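Local coordinates for malonyl CoA-acyl carrier protein transacylase (Mycobacterium tuberculosis, PDB 2QC3) that catalyses the transfer of the malonyl group from coenzyme A to the acyl carrier protein, a step of fatty acid biosynthesis, at residues A[97-102]-A[236-241]; A[63-68]-A[91-96]; A[111-116]-A[207-212]; A[221-226]-A[256-261]. All coordinates share one frame; numbering follows the deposited sequence.

Interaction 1 of 4, residues A[97-102]-A[236-241]; sequences AAYAIA and AAMDTL
Tyr99 and Ala237, with CA atoms 8.1 Å apart, mark the level at which helical segments 97-101 and 236-241 run antiparallel, their axes 11.9 Å apart at closest and 171° between their directions. So wide a spacing is bridged chiefly by one large side chain: Tyr99 accounts for well over half of the 175 Å² buried. Its CG lies anti to the carbonyl carbon (chi1 -85°), which sends the ring across the gap with the hydroxyl leading. Tyr99 OH donates to Ala237 O at 2.7 Å, from above the carbonyl plane rather than along a lone pair. The same oxygen accepts the helical bond from Leu241 N, which arrives from the opposite face of that plane, so the two donors grip it from opposite sides. The carbonyl oxygen itself lies at the ring edge, and Ala237 CB packs on Tyr99 CE2 at 3.6 Å. Met238 leaves its helix pointing away, but bends at chi2 and chi3 bring SD back to the ring edge, 3.8 Å from Tyr99 CD2. This is an edge-on Met-aromatic contact, 86° off the ring normal. Leu241 runs past the tyrosine in the opposite sense; its CB comes to the ring obliquely, 3.8 Å from Tyr99 CE2. Leu222 of strand 221-222 also touches Tyr99. The pattern is that of two antiparallel helices beside the parallel sheet of the acyltransferase core, joined by a buried tyrosine-to-carbonyl bond on the helix that follows the presumed nucleophile, Ser92.

Interaction 2 of 4, residues A[63-68]-A[91-96]; sequences LIVAAT and HSVGEI. With ACY (acetic acid), chain B.
Val65 loses the most surface to this contact, followed by Val93, with Ile96 and Ile64 sharing most of the rest. The backbones come closest at Val65 and Gly94, whose CA atoms are 6.5 Å apart. Val65 CG2 does the touching. It lies anti to the carbonyl carbon of its own residue and meets three groups: Val93 CG2 at 4.0 Å, Val93 O at 3.9 Å, and the branch point of Ile96, CB, at 4.2 Å. The two valines cross obliquely. Val93 offers CG2 because that branch is anti to its backbone N, while CG1 turns to a bound acetic acid molecule, probably from the crystallisation liquor. Ala114 of helix 107-125 packs on the same methyl of Val65.

Val93 also belongs to the type II' turn from His91 to Gly94, closed by Gly94 N to His91 O at 2.8 Å. At its tip Ser92, probably the nucleophile, has phi 57° and psi -118°, as in the strained elbow of the GxSxG motif. The amide of Val93 donates to OXT of the acetic acid at 2.8 Å, and Arg117 binds the same molecule. With no hydrogen bond between the segments, the two meet through van der Waals contacts, while the Val93 amide holds a ligand that is probably ionised, consistent with a role in the oxyanion hole and with Arg117 receiving a carboxylate.

Interaction 3 of 4, residues A[111-116]-A[207-212]; sequences VALAAT and AAAAAN
Leu113 and Thr116 face Ala209 in an antiparallel helix pair, in which segments 111-116 and 207-211 run at 168° to one another with their axes 9.7 Å apart. The closest CA atoms, those of Leu113 and Ala209, are 6.6 Å apart, and alanines on the second helix permit this approach. Two side chains one turn apart on the longer helix converge on a single methyl group. Thr116 points at it directly: with OG1 beside the backbone N (chi1 -67°), CG2 stands anti to that nitrogen and meets Ala209 CB at 3.8 Å, OG1 being slightly farther off. Leu113 arrives differently. It sets out past the other helix, and the CD1 branch then reaches over, touching Ala209 CB at 3.9 Å. No hydrogen bond links the segments.

The leucine side of the contact is buried and is shared with helix 234-243, where Leu241 touches Leu113 and Met238 touches Ala210; the threonine side is partly exposed. Near the close of the alanine helix, Asn212 ND2 folds back to donate to Ala208 O at 2.8 Å. Leu113 CD1 itself ends against the backbone as well, 3.8 Å from Ala210 N and 4.2 Å from Ala210 CB.

Interaction 4 of 4, residues A[221-226]-A[256-261]; sequences TLLSNR and ATLREH
Leu223 meets Thr257 and Leu258 in the tight, buried half of this contact, whereas Thr221 and His261 form a thinner, partly exposed margin. In the buried half Leu223 spreads both of its methyl groups over the helix. CD2 comes tip to tip with the methyl of the threonine, Thr257 CG2, at 3.7 Å. The other branch, Leu223 CD1, lies 3.8 Å from Leu258 CD2, the two leucines crossing at a slant. Thr257 can present a methyl here because CG2 stands anti to the backbone N, which turns OG1 away from Leu223 (chi1 -63°), where it hydrogen-bonds mainly to the carbonyl oxygen of Gly228.

Geometrically this is a helix lying on one face of the parallel sheet. The short strand 221-222 is its outermost member beside strand 86-90, and helix 251-260 leads into strand 263-268. Side chains alternate accordingly: Leu223 and Thr221 face helix 251-260, while Leu222 packs on Ala98 of helix 94-101 on the opposite face. Ile87 of the neighbouring strand touches Leu223, Leu258 and Thr221.

Toward solvent the fit slackens. Thr221 CG2 reaches only to 4.2 Å from His261 NE2, approaching the ring obliquely. The imidazole is steadied from the last turn of the helix it follows, since His261 ND1 donates to Thr257 O at 2.9 Å, with the oxygen 28° out of the ring plane. Toward the other end of segment 221-226, Ser224 OG accepts from Arg226 N at 3.2 Å in an ST turn.

How the interactions relate
Interactions 1 and 2 share helix 94-101 and have centres 11 Å apart; interaction 3 lies 12 to 13 Å from both. Together they build up the helices on one side of the parallel sheet, with interaction 3 farthest from it. Interaction 4 reaches the other face, its centre about 24 Å from that of interaction 3. Along the chain interaction 2 closes first, interaction 3 falls between the segments of interaction 1, and interactions 1 and 4 alternate. Segment 221-226 ties the system to the presumed nucleophile: Asn225 OD1 lies 2.7 Å from Ser92 N and Asn225 N 2.7 Å from Glu95 OE1, probable hydrogen bonds that would help to hold the turn.

Interaction 1 of 4, residues A[97-102]-A[236-241]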
loop_
_atom_site.group_PDB
_atom_site.type_symbol
_atom_site.label_atom_id
_atom_site.label_comp_id
_atom_site.label_asym_id
_atom_site.label_seq_id
_atom_site.Cartn_x
_atom_site.Cartn_y
_atom_site.Cartn_z
ATOM N N ALA A 97 -3.499 -6.185 -0.139
ATOM C CA ALA A 97 -4.758 -6.096 -0.868
ATOM C C ALA A 97 -4.508 -6.535 -2.313
ATOM O O ALA A 97 -5.312 -7.266 -2.899
ATOM C CB ALA A 97 -5.286 -4.659 -0.828
ATOM N N ALA A 98 -3.385 -6.097 -2.878
ATOM C CA ALA A 98 -3.023 -6.470 -4.249
ATOM C C ALA A 98 -2.918 -7.988 -4.367
ATOM O O ALA A 98 -3.331 -8.574 -5.373
ATOM C CB ALA A 98 -1.697 -5.830 -4.642
ATOM N N TYR A 99 -2.357 -8.622 -3.340
ATOM C CA TYR A 99 -2.210 -10.073 -3.333
ATOM C C TYR A 99 -3.573 -10.748 -3.374
ATOM O O TYR A 99 -3.768 -11.728 -4.094
ATOM C CB TYR A 99 -1.443 -10.526 -2.088
ATOM C CG TYR A 99 0.053 -10.477 -2.243
ATOM C CD1 TYR A 99 0.664 -9.446 -2.953
ATOM C CD2 TYR A 99 0.865 -11.458 -1.669
ATOM C CE1 TYR A 99 2.039 -9.386 -3.089
ATOM C CE2 TYR A 99 2.252 -11.406 -1.798
ATOM C CZ TYR A 99 2.829 -10.370 -2.510
ATOM O OH TYR A 99 4.192 -10.304 -2.656
ATOM N N ALA A 100 -4.514 -10.227 -2.594
ATOM C CA ALA A 100 -5.858 -10.784 -2.565
ATOM C C ALA A 100 -6.533 -10.538 -3.915
ATOM O O ALA A 100 -7.233 -11.402 -4.437
ATOM C CB ALA A 100 -6.673 -10.145 -1.442
ATOM N N ILE A 101 -6.316 -9.358 -4.484
ATOM C CA ILE A 101 -6.915 -9.049 -5.773
ATOM C C ILE A 101 -6.387 -10.035 -6.812
ATOM O O ILE A 101 -7.147 -10.552 -7.626
ATOM C CB ILE A 101 -6.609 -7.593 -6.188
ATOM C CG1 ILE A 101 -7.429 -6.638 -5.311
ATOM C CG2 ILE A 101 -6.927 -7.379 -7.674
ATOM C CD1 ILE A 101 -7.021 -5.165 -5.420
ATOM N N ALA A 102 -5.087 -10.315 -6.749
ATOM C CA ALA A 102 -4.450 -11.241 -7.679
ATOM C C ALA A 102 -4.649 -12.709 -7.306
ATOM O O ALA A 102 -4.009 -13.588 -7.884
ATOM C CB ALA A 102 -2.958 -10.928 -7.786
ATOM N N ALA A 236 6.946 -17.460 -3.691
ATOM C CA ALA A 236 7.772 -16.304 -4.021
ATOM C C ALA A 236 7.079 -15.030 -3.567
ATOM O O ALA A 236 7.695 -14.157 -2.960
ATOM C CB ALA A 236 8.043 -16.253 -5.524
ATOM N N ALA A 237 5.789 -14.924 -3.861
ATOM C CA ALA A 237 5.022 -13.745 -3.479
ATOM C C ALA A 237 5.007 -13.534 -1.963
ATOM O O ALA A 237 5.271 -12.431 -1.481
ATOM C CB ALA A 237 3.594 -13.865 -3.993
ATOM N N MET A 238 4.709 -14.585 -1.204
ATOM C CA MET A 238 4.650 -14.439 0.248
ATOM C C MET A 238 6.005 -14.136 0.875
ATOM O O MET A 238 6.098 -13.284 1.759
ATOM C CB MET A 238 4.032 -15.684 0.892
ATOM C CG MET A 238 2.596 -15.931 0.460
ATOM S SD MET A 238 1.539 -14.465 0.636
ATOM C CE MET A 238 1.277 -14.460 2.434
ATOM N N ASP A 239 7.049 -14.823 0.418
ATOM C CA ASP A 239 8.391 -14.588 0.944
ATOM C C ASP A 239 8.793 -13.137 0.689
ATOM O O ASP A 239 9.388 -12.485 1.540
ATOM C CB ASP A 239 9.414 -15.522 0.279
ATOM C CG ASP A 239 9.274 -16.964 0.737
ATOM O OD1 ASP A 239 8.613 -17.199 1.769
ATOM O OD2 ASP A 239 9.835 -17.860 0.072
ATOM N N THR A 240 8.462 -12.639 -0.495
ATOM C CA THR A 240 8.785 -11.266 -0.846
ATOM C C THR A 240 7.973 -10.284 -0.009
ATOM O O THR A 240 8.493 -9.251 0.420
ATOM C CB THR A 240 8.532 -11.017 -2.341
ATOM O OG1 THR A 240 9.428 -11.834 -3.101
ATOM C CG2 THR A 240 8.753 -9.552 -2.698
ATOM N N LEU A 241 6.703 -10.611 0.222
ATOM C CA LEU A 241 5.829 -9.761 1.029
ATOM C C LEU A 241 6.383 -9.613 2.448
ATOM O O LEU A 241 6.440 -8.511 2.988
ATOM C CB LEU A 241 4.414 -10.352 1.086
ATOM C CG LEU A 241 3.423 -9.703 2.065
ATOM C CD1 LEU A 241 3.229 -8.241 1.728
ATOM C CD2 LEU A 241 2.102 -10.428 2.020
#

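Interaction 2 of 4, residues A[63-68]-A[91-96]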
loop_
_atom_site.group_PDB
_atom_site.type_symbol
_atom_site.label_atom_id
_atom_site.label_comp_id
_atom_site.label_asym_id
_atom_site.label_seq_id
_atom_site.Cartn_x
_atom_site.Cartn_y
_atom_site.Cartn_z
ATOM N N LEU A 63 -7.559 -1.451 7.953
ATOM C CA LEU A 63 -8.684 -0.628 7.533
ATOM C C LEU A 63 -8.546 -0.299 6.048
ATOM O O LEU A 63 -9.510 -0.403 5.284
ATOM C CB LEU A 63 -8.718 0.654 8.369
ATOM C CG LEU A 63 -9.968 1.537 8.325
ATOM C CD1 LEU A 63 -11.195 0.732 8.743
ATOM C CD2 LEU A 63 -9.765 2.730 9.257
ATOM N N ILE A 64 -7.342 0.092 5.640
ATOM C CA ILE A 64 -7.083 0.411 4.241
ATOM C C ILE A 64 -7.278 -0.818 3.358
ATOM O O ILE A 64 -7.893 -0.728 2.294
ATOM C CB ILE A 64 -5.656 0.961 4.044
ATOM C CG1 ILE A 64 -5.552 2.345 4.689
ATOM C CG2 ILE A 64 -5.314 1.050 2.548
ATOM C CD1 ILE A 64 -4.136 2.873 4.776
ATOM N N VAL A 65 -6.753 -1.960 3.795
ATOM C CA VAL A 65 -6.898 -3.196 3.036
ATOM C C VAL A 65 -8.377 -3.572 2.973
ATOM O O VAL A 65 -8.862 -4.031 1.941
ATOM C CB VAL A 65 -6.086 -4.366 3.677
ATOM C CG1 VAL A 65 -6.463 -5.690 3.022
ATOM C CG2 VAL A 65 -4.591 -4.119 3.500
ATOM N N ALA A 66 -9.097 -3.362 4.078
ATOM C CA ALA A 66 -10.528 -3.679 4.127
ATOM C C ALA A 66 -11.312 -2.840 3.107
ATOM O O ALA A 66 -12.161 -3.359 2.385
ATOM C CB ALA A 66 -11.079 -3.437 5.543
ATOM N N ALA A 67 -11.023 -1.546 3.056
ATOM C CA ALA A 67 -11.693 -0.647 2.122
ATOM C C ALA A 67 -11.405 -1.100 0.696
ATOM O O ALA A 67 -12.304 -1.157 -0.153
ATOM C CB ALA A 67 -11.198 0.776 2.319
ATOM N N THR A 68 -10.144 -1.432 0.440
ATOM C CA THR A 68 -9.742 -1.875 -0.884
ATOM C C THR A 68 -10.459 -3.127 -1.348
ATOM O O THR A 68 -10.956 -3.183 -2.476
ATOM C CB THR A 68 -8.216 -2.117 -0.974
ATOM O OG1 THR A 68 -7.539 -0.861 -0.885
ATOM C CG2 THR A 68 -7.848 -2.776 -2.313
ATOM N N HIS A 91 0.935 -0.466 -3.142
ATOM C CA HIS A 91 1.998 0.279 -2.505
ATOM C C HIS A 91 2.026 0.005 -1.013
ATOM O O HIS A 91 1.033 0.210 -0.324
ATOM C CB HIS A 91 1.848 1.785 -2.801
ATOM C CG HIS A 91 2.903 2.643 -2.156
ATOM N ND1 HIS A 91 3.829 3.367 -2.885
ATOM C CD2 HIS A 91 3.221 2.839 -0.855
ATOM C CE1 HIS A 91 4.674 3.961 -2.058
ATOM N NE2 HIS A 91 4.328 3.655 -0.820
ATOM N N SER A 92 3.175 -0.478 -0.537
ATOM C CA SER A 92 3.385 -0.755 0.888
ATOM C C SER A 92 2.359 -1.719 1.473
ATOM O O SER A 92 2.287 -2.852 1.033
ATOM C CB SER A 92 3.374 0.568 1.673
ATOM O OG SER A 92 4.420 1.437 1.260
ATOM N N VAL A 93 1.575 -1.286 2.458
ATOM C CA VAL A 93 0.570 -2.196 2.975
ATOM C C VAL A 93 -0.426 -2.578 1.854
ATOM O O VAL A 93 -1.047 -3.636 1.912
ATOM C CB VAL A 93 -0.195 -1.596 4.169
ATOM C CG1 VAL A 93 -1.000 -0.372 3.743
ATOM C CG2 VAL A 93 -1.099 -2.671 4.758
ATOM N N GLY A 94 -0.551 -1.733 0.828
ATOM C CA GLY A 94 -1.442 -2.022 -0.286
ATOM C C GLY A 94 -1.102 -3.333 -0.972
ATOM O O GLY A 94 -1.940 -3.930 -1.641
ATOM N N GLU A 95 0.130 -3.794 -0.824
ATOM C CA GLU A 95 0.495 -5.068 -1.442
ATOM C C GLU A 95 -0.368 -6.232 -0.952
ATOM O O GLU A 95 -0.670 -7.147 -1.717
ATOM C CB GLU A 95 1.963 -5.394 -1.192
ATOM C CG GLU A 95 2.923 -4.458 -1.902
ATOM C CD GLU A 95 4.233 -5.131 -2.220
ATOM O OE1 GLU A 95 4.571 -5.231 -3.420
ATOM O OE2 GLU A 95 4.920 -5.568 -1.270
ATOM N N ILE A 96 -0.764 -6.209 0.317
ATOM C CA ILE A 96 -1.586 -7.298 0.851
ATOM C C ILE A 96 -2.918 -7.355 0.111
ATOM O O ILE A 96 -3.403 -8.435 -0.229
ATOM C CB ILE A 96 -1.829 -7.134 2.379
ATOM C CG1 ILE A 96 -0.516 -7.384 3.138
ATOM C CG2 ILE A 96 -2.888 -8.115 2.849
ATOM C CD1 ILE A 96 -0.596 -7.133 4.641
HETATM C C ACY B . 3.219 0.803 4.954
HETATM O O ACY B . 3.967 -0.135 5.166
HETATM O OXT ACY B . 1.975 0.593 4.488
HETATM C CH3 ACY B . 3.679 2.212 5.208
#

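Interaction 3 of 4, residues A[111-116]-A[207-212]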
loop_
_atom_site.group_PDB
_atom_site.type_symbol
_atom_site.label_atom_id
_atom_site.label_comp_id
_atom_site.label_asym_id
_atom_site.label_seq_id
_atom_site.Cartn_x
_atom_site.Cartn_y
_atom_site.Cartn_z
ATOM N N VAL A 111 -6.973 -9.196 5.310
ATOM C CA VAL A 111 -7.231 -8.192 6.332
ATOM C C VAL A 111 -6.577 -8.552 7.662
ATOM O O VAL A 111 -5.976 -7.696 8.308
ATOM C CB VAL A 111 -8.736 -7.981 6.539
ATOM C CG1 VAL A 111 -8.974 -7.031 7.705
ATOM C CG2 VAL A 111 -9.350 -7.407 5.257
ATOM N N ALA A 112 -6.688 -9.816 8.064
ATOM C CA ALA A 112 -6.086 -10.274 9.315
ATOM C C ALA A 112 -4.559 -10.176 9.246
ATOM O O ALA A 112 -3.909 -9.856 10.240
ATOM C CB ALA A 112 -6.499 -11.713 9.602
ATOM N N LEU A 113 -3.995 -10.464 8.072
ATOM C CA LEU A 113 -2.550 -10.398 7.881
ATOM C C LEU A 113 -2.125 -8.937 7.957
ATOM O O LEU A 113 -1.063 -8.597 8.478
ATOM C CB LEU A 113 -2.162 -10.975 6.516
ATOM C CG LEU A 113 -0.660 -10.941 6.219
ATOM C CD1 LEU A 113 0.078 -11.798 7.254
ATOM C CD2 LEU A 113 -0.396 -11.442 4.800
ATOM N N ALA A 114 -2.969 -8.073 7.420
ATOM C CA ALA A 114 -2.699 -6.656 7.447
ATOM C C ALA A 114 -2.745 -6.166 8.914
ATOM O O ALA A 114 -1.911 -5.361 9.339
ATOM C CB ALA A 114 -3.735 -5.929 6.579
ATOM N N ALA A 115 -3.708 -6.656 9.687
ATOM C CA ALA A 115 -3.824 -6.264 11.090
ATOM C C ALA A 115 -2.577 -6.692 11.874
ATOM O O ALA A 115 -2.126 -5.989 12.779
ATOM C CB ALA A 115 -5.074 -6.888 11.706
ATOM N N THR A 116 -2.025 -7.850 11.528
ATOM C CA THR A 116 -0.822 -8.344 12.189
ATOM C C THR A 116 0.360 -7.456 11.812
ATOM O O THR A 116 1.188 -7.110 12.656
ATOM C CB THR A 116 -0.498 -9.783 11.769
ATOM O OG1 THR A 116 -1.516 -10.657 12.256
ATOM C CG2 THR A 116 0.843 -10.220 12.338
ATOM N N ALA A 207 6.087 -12.688 9.816
ATOM C CA ALA A 207 6.520 -13.885 9.103
ATOM C C ALA A 207 5.730 -15.117 9.541
ATOM O O ALA A 207 5.331 -15.929 8.710
ATOM C CB ALA A 207 8.020 -14.110 9.317
ATOM N N ALA A 208 5.497 -15.251 10.843
ATOM C CA ALA A 208 4.754 -16.398 11.367
ATOM C C ALA A 208 3.311 -16.380 10.877
ATOM O O ALA A 208 2.768 -17.409 10.475
ATOM C CB ALA A 208 4.791 -16.399 12.888
ATOM N N ALA A 209 2.689 -15.207 10.910
ATOM C CA ALA A 209 1.309 -15.076 10.454
ATOM C C ALA A 209 1.190 -15.481 8.981
ATOM O O ALA A 209 0.306 -16.253 8.608
ATOM C CB ALA A 209 0.826 -13.637 10.646
ATOM N N ALA A 210 2.083 -14.956 8.149
ATOM C CA ALA A 210 2.066 -15.267 6.720
ATOM C C ALA A 210 2.260 -16.759 6.423
ATOM O O ALA A 210 1.585 -17.314 5.561
ATOM C CB ALA A 210 3.137 -14.452 5.997
ATOM N N ALA A 211 3.171 -17.405 7.147
ATOM C CA ALA A 211 3.461 -18.827 6.934
ATOM C C ALA A 211 2.308 -19.778 7.267
ATOM O O ALA A 211 2.330 -20.948 6.872
ATOM C CB ALA A 211 4.712 -19.226 7.725
ATOM N N ASN A 212 1.304 -19.280 7.984
ATOM C CA ASN A 212 0.152 -20.091 8.366
ATOM C C ASN A 212 -1.085 -19.850 7.506
ATOM O O ASN A 212 -2.095 -20.537 7.653
ATOM C CB ASN A 212 -0.196 -19.830 9.832
ATOM C CG ASN A 212 0.708 -20.580 10.782
ATOM O OD1 ASN A 212 0.565 -21.789 10.965
ATOM N ND2 ASN A 212 1.658 -19.871 11.379
#

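Interaction 4 of 4, residues A[221-226]-A[256-261]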
loop_
_atom_site.group_PDB
_atom_site.type_symbol
_atom_site.label_atom_id
_atom_site.label_comp_id
_atom_site.label_asym_id
_atom_site.label_seq_id
_atom_site.Cartn_x
_atom_site.Cartn_y
_atom_site.Cartn_z
ATOM N N THR A 221 -1.005 -11.102 -13.289
ATOM C CA THR A 221 0.356 -10.587 -13.170
ATOM C C THR A 221 0.379 -9.722 -11.909
ATOM O O THR A 221 -0.318 -8.708 -11.821
ATOM C CB THR A 221 0.731 -9.716 -14.380
ATOM O OG1 THR A 221 0.510 -10.458 -15.586
ATOM C CG2 THR A 221 2.192 -9.295 -14.303
ATOM N N LEU A 222 1.170 -10.141 -10.933
ATOM C CA LEU A 222 1.275 -9.432 -9.664
ATOM C C LEU A 222 2.686 -8.895 -9.474
ATOM O O LEU A 222 3.649 -9.665 -9.393
ATOM C CB LEU A 222 0.916 -10.386 -8.515
ATOM C CG LEU A 222 0.948 -9.892 -7.061
ATOM C CD1 LEU A 222 -0.116 -8.815 -6.823
ATOM C CD2 LEU A 222 0.694 -11.069 -6.146
ATOM N N LEU A 223 2.805 -7.574 -9.414
ATOM C CA LEU A 223 4.099 -6.924 -9.227
ATOM C C LEU A 223 4.431 -6.783 -7.745
ATOM O O LEU A 223 3.542 -6.839 -6.896
ATOM C CB LEU A 223 4.095 -5.538 -9.874
ATOM C CG LEU A 223 3.782 -5.521 -11.369
ATOM C CD1 LEU A 223 3.949 -4.103 -11.904
ATOM C CD2 LEU A 223 4.720 -6.485 -12.092
ATOM N N SER A 224 5.716 -6.600 -7.450
ATOM C CA SER A 224 6.180 -6.448 -6.081
ATOM C C SER A 224 6.969 -5.153 -5.898
ATOM O O SER A 224 7.724 -4.747 -6.779
ATOM C CB SER A 224 7.068 -7.640 -5.691
ATOM O OG SER A 224 7.625 -7.453 -4.401
ATOM N N ASN A 225 6.783 -4.520 -4.742
ATOM C CA ASN A 225 7.473 -3.278 -4.391
ATOM C C ASN A 225 8.974 -3.523 -4.271
ATOM O O ASN A 225 9.771 -2.589 -4.271
ATOM C CB ASN A 225 6.960 -2.749 -3.044
ATOM C CG ASN A 225 5.579 -2.139 -3.135
ATOM O OD1 ASN A 225 4.958 -1.858 -2.109
ATOM N ND2 ASN A 225 5.092 -1.912 -4.355
ATOM N N ARG A 226 9.349 -4.787 -4.136
ATOM C CA ARG A 226 10.756 -5.156 -4.011
ATOM C C ARG A 226 11.586 -4.627 -5.177
ATOM O O ARG A 226 12.611 -3.961 -4.983
ATOM C CB ARG A 226 10.888 -6.679 -3.966
ATOM C CG ARG A 226 12.319 -7.162 -3.863
ATOM C CD ARG A 226 12.393 -8.678 -3.945
ATOM N NE ARG A 226 13.716 -9.154 -3.566
ATOM C CZ ARG A 226 14.139 -10.407 -3.720
ATOM N NH1 ARG A 226 13.343 -11.325 -4.251
ATOM N NH2 ARG A 226 15.364 -10.743 -3.336
ATOM N N ALA A 256 7.381 1.437 -13.976
ATOM C CA ALA A 256 8.230 1.227 -15.147
ATOM C C ALA A 256 7.825 -0.098 -15.784
ATOM O O ALA A 256 7.811 -0.236 -17.006
ATOM C CB ALA A 256 9.706 1.186 -14.734
ATOM N N THR A 257 7.484 -1.071 -14.949
ATOM C CA THR A 257 7.063 -2.373 -15.446
ATOM C C THR A 257 5.687 -2.283 -16.106
ATOM O O THR A 257 5.409 -2.986 -17.078
ATOM C CB THR A 257 7.021 -3.415 -14.309
ATOM O OG1 THR A 257 8.346 -3.600 -13.789
ATOM C CG2 THR A 257 6.486 -4.751 -14.827
ATOM N N LEU A 258 4.826 -1.424 -15.575
ATOM C CA LEU A 258 3.494 -1.247 -16.147
ATOM C C LEU A 258 3.647 -0.709 -17.566
ATOM O O LEU A 258 2.928 -1.114 -18.480
ATOM C CB LEU A 258 2.675 -0.265 -15.307
ATOM C CG LEU A 258 2.362 -0.718 -13.878
ATOM C CD1 LEU A 258 1.638 0.397 -13.126
ATOM C CD2 LEU A 258 1.507 -1.984 -13.926
ATOM N N ARG A 259 4.600 0.201 -17.736
ATOM C CA ARG A 259 4.878 0.805 -19.032
ATOM C C ARG A 259 5.268 -0.292 -20.025
ATOM O O ARG A 259 4.836 -0.285 -21.182
ATOM C CB ARG A 259 6.015 1.822 -18.893
ATOM C CG ARG A 259 6.041 2.892 -19.971
ATOM C CD ARG A 259 7.204 3.853 -19.770
ATOM N NE ARG A 259 7.363 4.242 -18.370
ATOM C CZ ARG A 259 8.244 5.141 -17.936
ATOM N NH1 ARG A 259 9.049 5.754 -18.795
ATOM N NH2 ARG A 259 8.336 5.412 -16.642
ATOM N N GLU A 260 6.081 -1.238 -19.562
ATOM C CA GLU A 260 6.520 -2.351 -20.399
ATOM C C GLU A 260 5.335 -3.104 -20.993
ATOM O O GLU A 260 5.384 -3.549 -22.137
ATOM C CB GLU A 260 7.380 -3.319 -19.588
ATOM C CG GLU A 260 8.825 -2.889 -19.430
ATOM C CD GLU A 260 9.622 -3.871 -18.593
ATOM O OE1 GLU A 260 9.464 -5.092 -18.807
ATOM O OE2 GLU A 260 10.406 -3.427 -17.728
ATOM N N HIS A 261 4.277 -3.252 -20.204
ATOM C CA HIS A 261 3.077 -3.938 -20.659
ATOM C C HIS A 261 2.203 -2.966 -21.437
ATOM O O HIS A 261 2.516 -1.779 -21.539
ATOM C CB HIS A 261 2.298 -4.484 -19.463
ATOM C CG HIS A 261 3.016 -5.561 -18.714
ATOM N ND1 HIS A 261 4.289 -5.397 -18.213
ATOM C CD2 HIS A 261 2.644 -6.823 -18.389
ATOM C CE1 HIS A 261 4.672 -6.510 -17.613
ATOM N NE2 HIS A 261 3.691 -7.390 -17.707
#